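Local coordinates for protein alpha-1,4-endofucoidanase (Mariniflexile fucanivorans, PDB 6DLH) that cleaves fucoidan chains internally as a retaining family 107 glycoside hydrolase, with a catalytic domain followed by Ig-like domains and several bound calcium ions, at residues D67-T70 with Q71-D74; D128-L131 with S132-A136; L395-Q398 with P399-N403; G464-P467 with A468-I472. All coordinates share one frame; numbering follows the deposited sequence.

Contact 1 of 4, residues D67-T70 with Q71-D74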
loop_
_atom_site.group_PDB
_atom_site.type_symbol
_atom_site.label_atom_id
_atom_site.label_comp_id
_atom_site.label_asym_id
_atom_site.label_seq_id
_atom_site.Cartn_x
_atom_site.Cartn_y
_atom_site.Cartn_z
ATOM N N ASP A 67 7.266 -3.089 8.486
ATOM C CA ASP A 67 7.104 -4.298 9.281
ATOM C C ASP A 67 7.317 -5.528 8.399
ATOM O O ASP A 67 7.984 -6.481 8.806
ATOM C CB ASP A 67 5.754 -4.324 10.002
ATOM C CG ASP A 67 5.684 -3.371 11.187
ATOM O OD1 ASP A 67 6.745 -2.863 11.596
ATOM O OD2 ASP A 67 4.566 -3.152 11.699
ATOM N N PHE A 68 6.745 -5.492 7.187
ATOM C CA PHE A 68 6.923 -6.569 6.229
ATOM C C PHE A 68 8.416 -6.759 5.972
ATOM O O PHE A 68 8.930 -7.871 6.060
ATOM C CB PHE A 68 6.100 -6.320 4.960
ATOM C CG PHE A 68 6.403 -7.224 3.785
ATOM C CD1 PHE A 68 5.903 -8.519 3.729
ATOM C CD2 PHE A 68 7.169 -6.776 2.720
ATOM C CE1 PHE A 68 6.160 -9.337 2.639
ATOM C CE2 PHE A 68 7.423 -7.590 1.624
ATOM C CZ PHE A 68 6.916 -8.872 1.583
ATOM N N LEU A 69 9.114 -5.659 5.686
ATOM C CA LEU A 69 10.517 -5.746 5.319
ATOM C C LEU A 69 11.352 -6.280 6.485
ATOM O O LEU A 69 12.309 -7.019 6.249
ATOM C CB LEU A 69 11.014 -4.393 4.802
ATOM C CG LEU A 69 10.436 -3.962 3.452
ATOM C CD1 LEU A 69 11.071 -2.663 2.973
ATOM C CD2 LEU A 69 10.594 -5.053 2.398
ATOM N N THR A 70 10.982 -5.933 7.726
ATOM C CA THR A 70 11.650 -6.479 8.903
ATOM C C THR A 70 11.486 -7.998 8.922
ATOM O O THR A 70 12.455 -8.725 9.121
ATOM C CB THR A 70 11.117 -5.875 10.212
ATOM O OG1 THR A 70 11.566 -4.521 10.212
ATOM C CG2 THR A 70 11.610 -6.581 11.464
ATOM N N GLN A 71 10.253 -8.459 8.694
ATOM C CA GLN A 71 9.924 -9.874 8.728
ATOM C C GLN A 71 10.739 -10.668 7.706
ATOM O O GLN A 71 11.038 -11.833 7.954
ATOM C CB GLN A 71 8.424 -10.088 8.526
ATOM C CG GLN A 71 7.957 -11.510 8.809
ATOM C CD GLN A 71 6.550 -11.741 8.314
ATOM O OE1 GLN A 71 6.124 -11.166 7.313
ATOM N NE2 GLN A 71 5.815 -12.597 9.010
ATOM N N ILE A 72 11.103 -10.056 6.570
ATOM C CA ILE A 72 11.723 -10.823 5.497
ATOM C C ILE A 72 13.223 -10.536 5.410
ATOM O O ILE A 72 13.853 -10.820 4.385
ATOM C CB ILE A 72 10.991 -10.624 4.150
ATOM C CG1 ILE A 72 11.086 -9.181 3.636
ATOM C CG2 ILE A 72 9.545 -11.114 4.237
ATOM C CD1 ILE A 72 10.966 -9.063 2.135
ATOM N N LYS A 73 13.797 -10.015 6.508
ATOM C CA LYS A 73 15.204 -9.642 6.563
ATOM C C LYS A 73 16.089 -10.814 6.148
ATOM O O LYS A 73 17.099 -10.612 5.484
ATOM C CB LYS A 73 15.607 -9.218 7.980
ATOM C CG LYS A 73 15.598 -7.720 8.253
ATOM C CD LYS A 73 15.875 -7.388 9.713
ATOM C CE LYS A 73 17.349 -7.395 10.052
ATOM N NZ LYS A 73 18.025 -6.167 9.562
ATOM N N ASP A 74 15.691 -12.029 6.536
ATOM C CA ASP A 74 16.508 -13.220 6.356
ATOM C C ASP A 74 16.368 -13.799 4.942
ATOM O O ASP A 74 17.055 -14.761 4.605
ATOM C CB ASP A 74 16.214 -14.250 7.452
ATOM C CG ASP A 74 17.319 -15.273 7.641
ATOM O OD1 ASP A 74 18.480 -14.943 7.352
ATOM O OD2 ASP A 74 17.007 -16.396 8.066
#
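Ile72 lies obliquely across Phe68 one helical turn on, and its two branches meet the ring differently. CG2 sits over one face, 4.1 Å above the ring plane and displaced toward the rim, whereas the longer branch puts CD1 3.9 Å from Phe68 CE2. The torsion of Ile72 explains this: CG1 stands between its backbone N and carbonyl carbon (chi1 65°), which brings CD1 also to within 4.0 Å of Leu69 CD2, the Leu69 and Ile72 side chains again crossing at a slant. Cutting this side chain back to an alanine would probably uncover this face of Phe68 and open a gap between it and Leu69 CD2. Gln71 extends beside the ring, its OE1 approaching obliquely and spent on a hydrogen bond from Leu397 N.

The backbone marks the end of helix 66-71. Gln71 N gives a good bond to Asp67 O (3.0 Å, 159°), but Ile72 N makes two weak ones, to Phe68 O and Leu69 O, and Ile72 is the first residue to leave helical angles. Lys73 N then bonds to Thr70 O at 3.2 Å, three residues back, so the last turn is tighter than the four-residue step of Gln71 N to Asp67 O.

In the chain the helix falls between strands 46-49 and 80-84, neighbours in the parallel sheet; Phe68 and Ile72 touch Met48 of the first, Leu69 turns to helix 129-139, and Gln71 meets Leu402 of helix 399-415.

Contact 2 of 4, residues D128-L131 with S132-A136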
loop_
_atom_site.group_PDB
_atom_site.type_symbol
_atom_site.label_atom_id
_atom_site.label_comp_id
_atom_site.label_asym_id
_atom_site.label_seq_id
_atom_site.Cartn_x
_atom_site.Cartn_y
_atom_site.Cartn_z
ATOM N N ASP A 128 2.110 10.501 0.936
ATOM C CA ASP A 128 2.339 9.663 -0.232
ATOM C C ASP A 128 2.834 8.285 0.219
ATOM O O ASP A 128 4.040 8.052 0.291
ATOM C CB ASP A 128 3.324 10.308 -1.216
ATOM C CG ASP A 128 3.458 9.519 -2.509
ATOM O OD1 ASP A 128 2.816 8.449 -2.616
ATOM O OD2 ASP A 128 4.194 9.975 -3.404
ATOM N N PRO A 129 1.931 7.324 0.530
ATOM C CA PRO A 129 2.341 5.985 0.970
ATOM C C PRO A 129 3.215 5.226 -0.029
ATOM O O PRO A 129 4.175 4.566 0.359
ATOM C CB PRO A 129 1.018 5.243 1.190
ATOM C CG PRO A 129 -0.009 6.341 1.364
ATOM C CD PRO A 129 0.469 7.481 0.490
ATOM N N LEU A 130 2.906 5.353 -1.323
ATOM C CA LEU A 130 3.638 4.634 -2.353
ATOM C C LEU A 130 5.111 5.037 -2.355
ATOM O O LEU A 130 5.980 4.168 -2.424
ATOM C CB LEU A 130 2.979 4.873 -3.716
ATOM C CG LEU A 130 3.553 4.067 -4.880
ATOM C CD1 LEU A 130 3.523 2.572 -4.587
ATOM C CD2 LEU A 130 2.807 4.372 -6.169
ATOM N N LEU A 131 5.392 6.346 -2.281
ATOM C CA LEU A 131 6.769 6.819 -2.284
ATOM C C LEU A 131 7.516 6.238 -1.087
ATOM O O LEU A 131 8.703 5.917 -1.182
ATOM C CB LEU A 131 6.807 8.352 -2.247
ATOM C CG LEU A 131 8.204 8.979 -2.221
ATOM C CD1 LEU A 131 9.031 8.554 -3.427
ATOM C CD2 LEU A 131 8.130 10.500 -2.135
ATOM N N SER A 132 6.804 6.126 0.039
ATOM C CA SER A 132 7.359 5.512 1.232
ATOM C C SER A 132 7.821 4.084 0.915
ATOM O O SER A 132 9.000 3.748 1.089
ATOM C CB SER A 132 6.358 5.564 2.356
ATOM O OG SER A 132 6.921 5.049 3.549
ATOM N N TRP A 133 6.884 3.268 0.407
ATOM C CA TRP A 133 7.128 1.864 0.113
ATOM C C TRP A 133 8.253 1.731 -0.911
ATOM O O TRP A 133 9.158 0.906 -0.746
ATOM C CB TRP A 133 5.849 1.172 -0.373
ATOM C CG TRP A 133 4.602 1.465 0.407
ATOM C CD1 TRP A 133 4.502 1.837 1.717
ATOM C CD2 TRP A 133 3.250 1.354 -0.076
ATOM N NE1 TRP A 133 3.188 1.994 2.071
ATOM C CE2 TRP A 133 2.396 1.705 0.990
ATOM C CE3 TRP A 133 2.680 1.001 -1.306
ATOM C CZ2 TRP A 133 1.008 1.707 0.860
ATOM C CZ3 TRP A 133 1.309 1.011 -1.437
ATOM C CH2 TRP A 133 0.485 1.364 -0.367
ATOM N N LEU A 134 8.211 2.581 -1.947
ATOM C CA LEU A 134 9.194 2.542 -3.021
ATOM C C LEU A 134 10.607 2.745 -2.467
ATOM O O LEU A 134 11.534 2.042 -2.870
ATOM C CB LEU A 134 8.845 3.609 -4.071
ATOM C CG LEU A 134 7.649 3.324 -4.987
ATOM C CD1 LEU A 134 7.344 4.545 -5.853
ATOM C CD2 LEU A 134 7.894 2.104 -5.872
ATOM N N LYS A 135 10.767 3.698 -1.540
ATOM C CA LYS A 135 12.082 4.045 -1.009
ATOM C C LYS A 135 12.556 2.993 -0.008
ATOM O O LYS A 135 13.736 2.656 0.022
ATOM C CB LYS A 135 12.103 5.463 -0.420
ATOM C CG LYS A 135 12.136 6.581 -1.457
ATOM C CD LYS A 135 11.936 7.973 -0.887
ATOM C CE LYS A 135 13.235 8.606 -0.435
ATOM N NZ LYS A 135 13.096 10.072 -0.268
ATOM N N ALA A 136 11.629 2.471 0.794
ATOM C CA ALA A 136 11.931 1.394 1.728
ATOM C C ALA A 136 12.406 0.146 0.979
ATOM O O ALA A 136 13.326 -0.543 1.426
ATOM C CB ALA A 136 10.727 1.114 2.597
#
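Trp133 lays one face of its indole against the turn of helix before it, over the backbone of Pro129 and Leu130. Pro129 O lies 3.0 Å above the ring plane toward its rim; the CA of Leu130 stands over the six-membered ring, 4.3 Å from its centroid and 28° off the normal, a CH-pi contact. Pro129 CB adds an approach of 3.6 Å to Trp133 CZ2, and Leu130 CD1 reaches Trp133 CE3 at 3.7 Å, its side chain crossing the indole at about a right angle. With CG beside the backbone N (chi1 -45°), the indole folds back along the helix. Leu130 CG also meets Leu134 CD1 at 3.9 Å, while the Leu131 and Lys135 chains run side by side. Trp133 N makes the ordinary helical bond to Pro129 O, four residues back, at 3.0 Å.

In the next shell, Trp133 NE1 is hydrogen-bonded to Ile63 O, which limits the ring's rotation. A leucine at Trp133 would probably leave Ile63 O without this donor and uncover Pro129 CB. At the N-cap, Asp128 OD1 accepts a weak bond from Leu131 N, and Tyr216 OH holds OD2.

Helix 129-139 thus packs on the parallel sheet, Leu130 and Leu134 reaching Leu83 of strand 80-84, Leu134 also Ile146 of strand 143-149, and both touching Tyr216 of helix 198-216.

Contact 3 of 4, residues L395-Q398 with P399-N403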
loop_
_atom_site.group_PDB
_atom_site.type_symbol
_atom_site.label_atom_id
_atom_site.label_comp_id
_atom_site.label_asym_id
_atom_site.label_seq_id
_atom_site.Cartn_x
_atom_site.Cartn_y
_atom_site.Cartn_z
ATOM N N LEU A 395 -0.181 -6.445 8.153
ATOM C CA LEU A 395 0.368 -6.389 6.812
ATOM C C LEU A 395 1.740 -7.057 6.784
ATOM O O LEU A 395 2.689 -6.530 6.213
ATOM C CB LEU A 395 0.406 -4.928 6.346
ATOM C CG LEU A 395 -0.947 -4.212 6.302
ATOM C CD1 LEU A 395 -0.763 -2.772 5.862
ATOM C CD2 LEU A 395 -1.909 -4.918 5.355
ATOM N N THR A 396 1.818 -8.233 7.414
ATOM C CA THR A 396 2.993 -9.089 7.356
ATOM C C THR A 396 2.540 -10.468 6.873
ATOM O O THR A 396 1.341 -10.732 6.850
ATOM C CB THR A 396 3.710 -9.122 8.713
ATOM O OG1 THR A 396 2.754 -9.535 9.693
ATOM C CG2 THR A 396 4.315 -7.788 9.097
ATOM N N LEU A 397 3.504 -11.330 6.500
ATOM C CA LEU A 397 3.227 -12.623 5.891
ATOM C C LEU A 397 2.550 -13.544 6.901
ATOM O O LEU A 397 2.880 -13.539 8.087
ATOM C CB LEU A 397 4.530 -13.283 5.424
ATOM C CG LEU A 397 5.275 -12.630 4.258
ATOM C CD1 LEU A 397 6.593 -13.352 4.017
ATOM C CD2 LEU A 397 4.438 -12.627 2.986
ATOM N N GLN A 398 1.608 -14.346 6.393
ATOM C CA GLN A 398 1.227 -15.594 7.035
ATOM C C GLN A 398 2.493 -16.380 7.375
ATOM O O GLN A 398 3.399 -16.510 6.547
ATOM C CB GLN A 398 0.356 -16.430 6.095
ATOM C CG GLN A 398 -1.074 -15.924 5.980
ATOM C CD GLN A 398 -1.905 -16.241 7.201
ATOM O OE1 GLN A 398 -1.432 -16.842 8.166
ATOM N NE2 GLN A 398 -3.168 -15.849 7.159
ATOM N N PRO A 399 2.599 -16.919 8.609
ATOM C CA PRO A 399 3.769 -17.696 9.008
ATOM C C PRO A 399 4.154 -18.760 7.982
ATOM O O PRO A 399 5.339 -18.962 7.746
ATOM C CB PRO A 399 3.315 -18.313 10.342
ATOM C CG PRO A 399 2.378 -17.270 10.913
ATOM C CD PRO A 399 1.612 -16.780 9.700
ATOM N N TYR A 400 3.166 -19.416 7.352
ATOM C CA TYR A 400 3.491 -20.478 6.403
ATOM C C TYR A 400 4.192 -19.926 5.163
ATOM O O TYR A 400 5.063 -20.587 4.594
ATOM C CB TYR A 400 2.289 -21.356 6.035
ATOM C CG TYR A 400 1.312 -20.737 5.076
ATOM C CD1 TYR A 400 1.579 -20.664 3.713
ATOM C CD2 TYR A 400 0.117 -20.208 5.538
ATOM C CE1 TYR A 400 0.689 -20.062 2.835
ATOM C CE2 TYR A 400 -0.791 -19.625 4.668
ATOM C CZ TYR A 400 -0.509 -19.564 3.317
ATOM O OH TYR A 400 -1.422 -18.996 2.483
ATOM N N ALA A 401 3.801 -18.723 4.740
ATOM C CA ALA A 401 4.369 -18.145 3.531
ATOM C C ALA A 401 5.844 -17.830 3.764
ATOM O O ALA A 401 6.669 -18.116 2.901
ATOM C CB ALA A 401 3.583 -16.927 3.101
ATOM N N LEU A 402 6.164 -17.277 4.948
ATOM C CA LEU A 402 7.539 -17.039 5.363
ATOM C C LEU A 402 8.305 -18.361 5.368
ATOM O O LEU A 402 9.396 -18.447 4.803
ATOM C CB LEU A 402 7.568 -16.354 6.739
ATOM C CG LEU A 402 8.964 -16.030 7.294
ATOM C CD1 LEU A 402 9.713 -15.063 6.391
ATOM C CD2 LEU A 402 8.889 -15.449 8.694
ATOM N N ASN A 403 7.705 -19.395 5.979
ATOM C CA ASN A 403 8.279 -20.733 6.018
ATOM C C ASN A 403 8.705 -21.168 4.613
ATOM O O ASN A 403 9.867 -21.509 4.387
ATOM C CB ASN A 403 7.295 -21.719 6.654
ATOM C CG ASN A 403 7.730 -23.164 6.546
ATOM O OD1 ASN A 403 8.684 -23.577 7.200
ATOM N ND2 ASN A 403 7.022 -23.949 5.744
#
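The start of helix 399-415 joins Gln398, its N-cap residue, to Ala401 and Leu402, and a hydrophobic staple links the residue before the cap, Leu397, with Leu402 in the first turn. The backbone opens the helix at Gln398 O, which accepts Leu402 N at 3.3 Å in a straight bond (166°) and, weakly, Ala401 N at 2.9 Å.

In the staple, Leu397 CD1 lies 4.2 Å from Leu402 CB; the other branch, CD2, is a looser 4.4 Å from Ala401 CB, outside the staple proper, and the two methyls thus touch successive residues of the first turn.

On another side, Gln398 CB approaches Tyr400 CE2 obliquely at 3.7 Å. The Gln398 chain then bends at chi2 (-75°), which turns the amide so that OE1 comes to 3.4 Å from Pro399 CD; the amide is only 19° from the plane of the phenol ring, without lying over it. The ring reaches back to Gln398 because Tyr400 CG occupies the position between its backbone N and carbonyl carbon; a hydrogen bond to Gly354 O holds the hydroxyl end of the ring, and the phenol also meets loops through Ser347, Pro357 and Pro383.

Leading from strand 394-395 into the helix, this corner packs against helix 66-71: Leu397 touches Phe68, and Leu402 touches Gln71.

Contact 4 of 4, residues G464-P467 with A468-I472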
loop_
_atom_site.group_PDB
_atom_site.type_symbol
_atom_site.label_atom_id
_atom_site.label_comp_id
_atom_site.label_asym_id
_atom_site.label_seq_id
_atom_site.Cartn_x
_atom_site.Cartn_y
_atom_site.Cartn_z
ATOM N N GLY A 464 38.300 0.529 -8.445
ATOM C CA GLY A 464 37.682 1.741 -8.957
ATOM C C GLY A 464 38.097 2.965 -8.143
ATOM O O GLY A 464 39.201 2.996 -7.597
ATOM N N THR A 465 37.190 3.952 -8.049
ATOM C CA THR A 465 37.489 5.262 -7.486
ATOM C C THR A 465 36.772 5.442 -6.148
ATOM O O THR A 465 35.591 5.786 -6.110
ATOM C CB THR A 465 37.170 6.376 -8.497
ATOM O OG1 THR A 465 37.959 6.133 -9.662
ATOM C CG2 THR A 465 37.438 7.769 -7.970
ATOM N N LEU A 466 37.524 5.249 -5.057
ATOM C CA LEU A 466 36.990 5.275 -3.704
ATOM C C LEU A 466 37.381 6.578 -3.010
ATOM O O LEU A 466 38.383 7.200 -3.372
ATOM C CB LEU A 466 37.560 4.086 -2.923
ATOM C CG LEU A 466 36.825 2.759 -3.091
ATOM C CD1 LEU A 466 37.148 2.125 -4.437
ATOM C CD2 LEU A 466 37.196 1.811 -1.957
ATOM N N PRO A 467 36.617 7.021 -1.979
ATOM C CA PRO A 467 37.055 8.127 -1.125
ATOM C C PRO A 467 38.400 7.790 -0.481
ATOM O O PRO A 467 38.610 6.664 -0.023
ATOM C CB PRO A 467 35.949 8.222 -0.064
ATOM C CG PRO A 467 34.728 7.598 -0.720
ATOM C CD PRO A 467 35.294 6.496 -1.591
ATOM N N ALA A 468 39.317 8.769 -0.496
ATOM C CA ALA A 468 40.625 8.629 0.119
ATOM C C ALA A 468 40.462 8.351 1.613
ATOM O O ALA A 468 41.345 7.753 2.235
ATOM C CB ALA A 468 41.438 9.882 -0.116
ATOM N N TRP A 469 39.318 8.787 2.165
ATOM C CA TRP A 469 39.045 8.717 3.593
ATOM C C TRP A 469 38.515 7.346 4.025
ATOM O O TRP A 469 38.463 7.072 5.223
ATOM C CB TRP A 469 38.116 9.856 4.035
ATOM C CG TRP A 469 36.856 10.014 3.236
ATOM C CD1 TRP A 469 36.634 10.905 2.225
ATOM C CD2 TRP A 469 35.622 9.289 3.408
ATOM N NE1 TRP A 469 35.353 10.783 1.755
ATOM C CE2 TRP A 469 34.706 9.801 2.459
ATOM C CE3 TRP A 469 35.198 8.260 4.265
ATOM C CZ2 TRP A 469 33.405 9.310 2.336
ATOM C CZ3 TRP A 469 33.910 7.778 4.144
ATOM C CH2 TRP A 469 33.029 8.295 3.189
ATOM N N LEU A 470 38.151 6.489 3.058
ATOM C CA LEU A 470 37.468 5.229 3.326
ATOM C C LEU A 470 38.478 4.103 3.564
ATOM O O LEU A 470 39.405 3.908 2.776
ATOM C CB LEU A 470 36.530 4.905 2.157
ATOM C CG LEU A 470 35.545 3.751 2.378
ATOM C CD1 LEU A 470 34.398 4.155 3.301
ATOM C CD2 LEU A 470 35.004 3.241 1.048
ATOM N N THR A 471 38.291 3.385 4.683
ATOM C CA THR A 471 38.984 2.135 4.968
ATOM C C THR A 471 37.973 0.984 4.899
ATOM O O THR A 471 36.799 1.148 5.238
ATOM C CB THR A 471 39.738 2.194 6.310
ATOM O OG1 THR A 471 40.711 3.246 6.308
ATOM C CG2 THR A 471 40.438 0.900 6.667
ATOM N N ILE A 472 38.450 -0.175 4.436
ATOM C CA ILE A 472 37.679 -1.406 4.380
ATOM C C ILE A 472 38.416 -2.451 5.214
ATOM O O ILE A 472 39.477 -2.941 4.821
ATOM C CB ILE A 472 37.465 -1.860 2.920
ATOM C CG1 ILE A 472 36.585 -0.867 2.149
ATOM C CG2 ILE A 472 36.899 -3.278 2.878
ATOM C CD1 ILE A 472 36.305 -1.247 0.711
#
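Pro467 presses its ring onto the indole of Trp469, two residues on, and can be followed atom by atom. Its CB stands over the five-membered ring, 3.3 Å from the centroid and 19° off the normal: a close CH-pi contact, with CB just 3.2 Å from both Trp469 NE1 and Trp469 CE2. The same CB touches Leu470 CB at 4.0 Å, and so links the indole to the aliphatic side of the turn. At the tip of the pyrrolidine, CG lies past the rim of the six-membered ring, 3.7 Å from Trp469 CZ2. The indole is available to it because Trp469 CG lies between its backbone N and carbonyl carbon (chi1 51°), folding the ring back toward the proline; NE1 is hydrogen-bonded to Glu490 OE1, which helps fix the ring's rotation.

Beside this CH-pi contact the backbone closes a type I beta turn from Pro467 to Leu470, with Leu470 N bonded to Pro467 O at 3.1 Å. Inward of the turn, Leu466 CD2 meets Leu470 CD2 at 4.0 Å and Ile472 CD1 at 4.2 Å, the latter pair crossing at about a right angle.

A type I turn joining strand 459-464 to strand 471-476, its Leu466, Leu470 and Ile472 packed on Phe496, Leu482 and Leu498, is consistent with a strand connection at the edge of the hydrophobic interior of the putative Ig domain.

How the contacts relate
Contacts 1, 2 and 3 belong to the part built on the parallel sheet, probably the catalytic domain, and lie partly buried around that sheet, whereas contact 4 is a surface turn in the Ig-like domain, about 31 Å from contacts 1 and 2 and 40 Å from contact 3, centre to centre. Contact 1 is the middle element: it touches contact 2 by Leu69 packing on Ala136 and contact 3 by apolar packing and a probable hydrogen bond, while contacts 2 and 3 do not meet. Contact 1 ends a helix, contacts 2 and 3 begin one. An aromatic face receives aliphatic carbon in contacts 1, 2 and 4, but only contact 4 does so without helical bonding.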